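Local coordinates for centrosomal protein of 104 kDa (Homo sapiens, PDB 5LPH) that is required for ciliogenesis and for structural integrity at the ciliary tip, and carries a tubulin-binding TOG domain, the part described here, at residues Asp45-Gly48 and Glu49-Ala53. Numbering follows the deposited sequence.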
ATOM      1  N   ASP A  45      -5.368 -26.305  -6.645  1.00 38.93           N
ATOM      2  CA  ASP A  45      -4.678 -27.041  -7.718  1.00 38.23           C
ATOM      3  C   ASP A  45      -3.164 -26.846  -7.690  1.00 40.07           C
ATOM      4  O   ASP A  45      -2.411 -27.792  -7.897  1.00 40.97           O
ATOM      5  CB  ASP A  45      -5.215 -26.633  -9.093  1.00 38.33           C
ATOM      6  CG  ASP A  45      -6.586 -27.209  -9.380  1.00 39.05           C
ATOM      7  OD1 ASP A  45      -6.813 -28.402  -9.076  1.00 40.49           O
ATOM      8  OD2 ASP A  45      -7.442 -26.482  -9.917  1.00 37.61           O
ATOM      9  N   VAL A  46      -2.727 -25.624  -7.404  1.00 40.86           N
ATOM     10  CA  VAL A  46      -1.309 -25.262  -7.464  1.00 40.72           C
ATOM     11  C   VAL A  46      -0.560 -25.624  -6.180  1.00 40.43           C
ATOM     12  O   VAL A  46       0.541 -26.170  -6.233  1.00 41.13           O
ATOM     13  CB  VAL A  46      -1.158 -23.749  -7.756  1.00 43.12           C
ATOM     14  CG1 VAL A  46       0.304 -23.311  -7.720  1.00 42.89           C
ATOM     15  CG2 VAL A  46      -1.791 -23.404  -9.100  1.00 43.05           C
ATOM     16  N   LEU A  47      -1.149 -25.301  -5.030  1.00 40.85           N
ATOM     17  CA  LEU A  47      -0.489 -25.474  -3.725  1.00 41.53           C
ATOM     18  C   LEU A  47      -0.916 -26.721  -2.959  1.00 41.99           C
ATOM     19  O   LEU A  47      -0.238 -27.101  -2.004  1.00 46.52           O
ATOM     20  CB  LEU A  47      -0.755 -24.251  -2.844  1.00 40.75           C
ATOM     21  CG  LEU A  47      -0.374 -22.904  -3.455  1.00 40.61           C
ATOM     22  CD1 LEU A  47      -0.816 -21.786  -2.529  1.00 41.60           C
ATOM     23  CD2 LEU A  47       1.122 -22.836  -3.725  1.00 40.67           C
ATOM     24  N   GLY A  48      -2.039 -27.327  -3.348  1.00 41.90           N
ATOM     25  CA  GLY A  48      -2.578 -28.504  -2.669  1.00 41.42           C
ATOM     26  C   GLY A  48      -3.613 -28.099  -1.637  1.00 41.53           C
ATOM     27  O   GLY A  48      -3.558 -26.994  -1.081  1.00 41.71           O
ATOM     28  N   GLU A  49      -4.554 -28.998  -1.376  1.00 40.61           N
ATOM     29  CA  GLU A  49      -5.648 -28.722  -0.453  1.00 42.12           C
ATOM     30  C   GLU A  49      -5.191 -28.554   0.995  1.00 40.74           C
ATOM     31  O   GLU A  49      -5.757 -27.745   1.714  1.00 41.25           O
ATOM     32  CB  GLU A  49      -6.706 -29.824  -0.524  1.00 44.72           C
ATOM     33  CG  GLU A  49      -7.991 -29.481   0.216  1.00 47.72           C
ATOM     34  CD  GLU A  49      -9.095 -30.494  -0.011  1.00 50.30           C
ATOM     35  OE1 GLU A  49     -10.279 -30.094  -0.006  1.00 51.95           O
ATOM     36  OE2 GLU A  49      -8.784 -31.691  -0.190  1.00 52.86           O
ATOM     37  N   THR A  50      -4.186 -29.317   1.415  1.00 40.91           N
ATOM     38  CA  THR A  50      -3.696 -29.293   2.799  1.00 43.36           C
ATOM     39  C   THR A  50      -3.226 -27.896   3.198  1.00 41.25           C
ATOM     40  O   THR A  50      -3.667 -27.353   4.211  1.00 41.39           O
ATOM     41  CB  THR A  50      -2.542 -30.307   3.012  1.00 45.00           C
ATOM     42  OG1 THR A  50      -3.028 -31.631   2.772  1.00 45.71           O
ATOM     43  CG2 THR A  50      -1.982 -30.244   4.445  1.00 46.72           C
ATOM     44  N   LEU A  51      -2.338 -27.328   2.390  1.00 39.73           N
ATOM     45  CA  LEU A  51      -1.783 -26.006   2.655  1.00 39.43           C
ATOM     46  C   LEU A  51      -2.862 -24.919   2.624  1.00 38.05           C
ATOM     47  O   LEU A  51      -2.836 -24.007   3.455  1.00 37.24           O
ATOM     48  CB  LEU A  51      -0.650 -25.690   1.674  1.00 40.42           C
ATOM     49  CG  LEU A  51       0.314 -24.567   2.078  1.00 42.05           C
ATOM     50  CD1 LEU A  51       1.692 -24.827   1.486  1.00 42.43           C
ATOM     51  CD2 LEU A  51      -0.198 -23.188   1.670  1.00 42.83           C
ATOM     52  N   VAL A  52      -3.809 -25.010   1.691  1.00 36.28           N
ATOM     53  CA  VAL A  52      -4.885 -24.004   1.610  1.00 35.94           C
ATOM     54  C   VAL A  52      -5.807 -24.092   2.833  1.00 36.23           C
ATOM     55  O   VAL A  52      -6.208 -23.064   3.379  1.00 37.51           O
ATOM     56  CB  VAL A  52      -5.696 -24.109   0.298  1.00 35.24           C
ATOM     57  CG1 VAL A  52      -6.893 -23.169   0.304  1.00 34.94           C
ATOM     58  CG2 VAL A  52      -4.808 -23.787  -0.895  1.00 36.51           C
ATOM     59  N   ALA A  53      -6.131 -25.314   3.254  1.00 36.37           N
ATOM     60  CA  ALA A  53      -6.955 -25.546   4.446  1.00 36.61           C
ATOM     61  C   ALA A  53      -6.302 -24.984   5.714  1.00 36.28           C
ATOM     62  O   ALA A  53      -6.973 -24.347   6.514  1.00 33.76           O
ATOM     63  CB  ALA A  53      -7.241 -27.033   4.616  1.00 37.02           C
TER
HETATM   64  O   HOH W   1      -0.954 -28.767   0.183  1.00 41.42           O
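G48 links helix 41-47 to helix 49-56 as a single residue, and its carbonyl faces the backbone and side chain of V52 one turn on. Its phi of 95°, with psi 152°, is one that glycine adopts readily, and the hydrogen in place of a CB avoids crowding against the carbonyl oxygen of L47. V52 N donates to G48 O over 3.4 Å, a weak but fairly straight bond with an N-H...O angle of 160°, which starts the i to i+4 pattern of helix 49-56; the next bond, from A53 N to E49 O, is shorter at 2.9 Å. L47 and L51 bridge the junction on two levels. In the backbone, one water donates to L47 O (2.8 Å) and accepts from L51 N (3.0 Å), linking the last turn of one helix to an amide in the first turn of the next; CB of L51 comes within 4.0 Å of the same L47 O. Among the side chains, the leucines approach loosely through their ends, CD1 of L47 lying 4.5 Å from CD2 of L51, and both rest on L96 of helix 83-100, where L47 also touches A92. In V52, CG1 points away from the backbone N and CG2 lies 3.4 Å from G48 O; the side chain also packs on I44 of helix 41-47 and on L32 and A40. E49 opens helix 49-56 with its CB 3.7 Å from G48 C, while its extended carboxylate arm leads away from the junction. G48 thus has two roles, as the first residue to leave helical geometry after helix 41-47, with positive phi, and as N-cap of helix 49-56: a glycine linker between consecutive helices near the N-terminal end of the modelled chain, in the all-helical, HEAT-repeat TOG domain of Cep104.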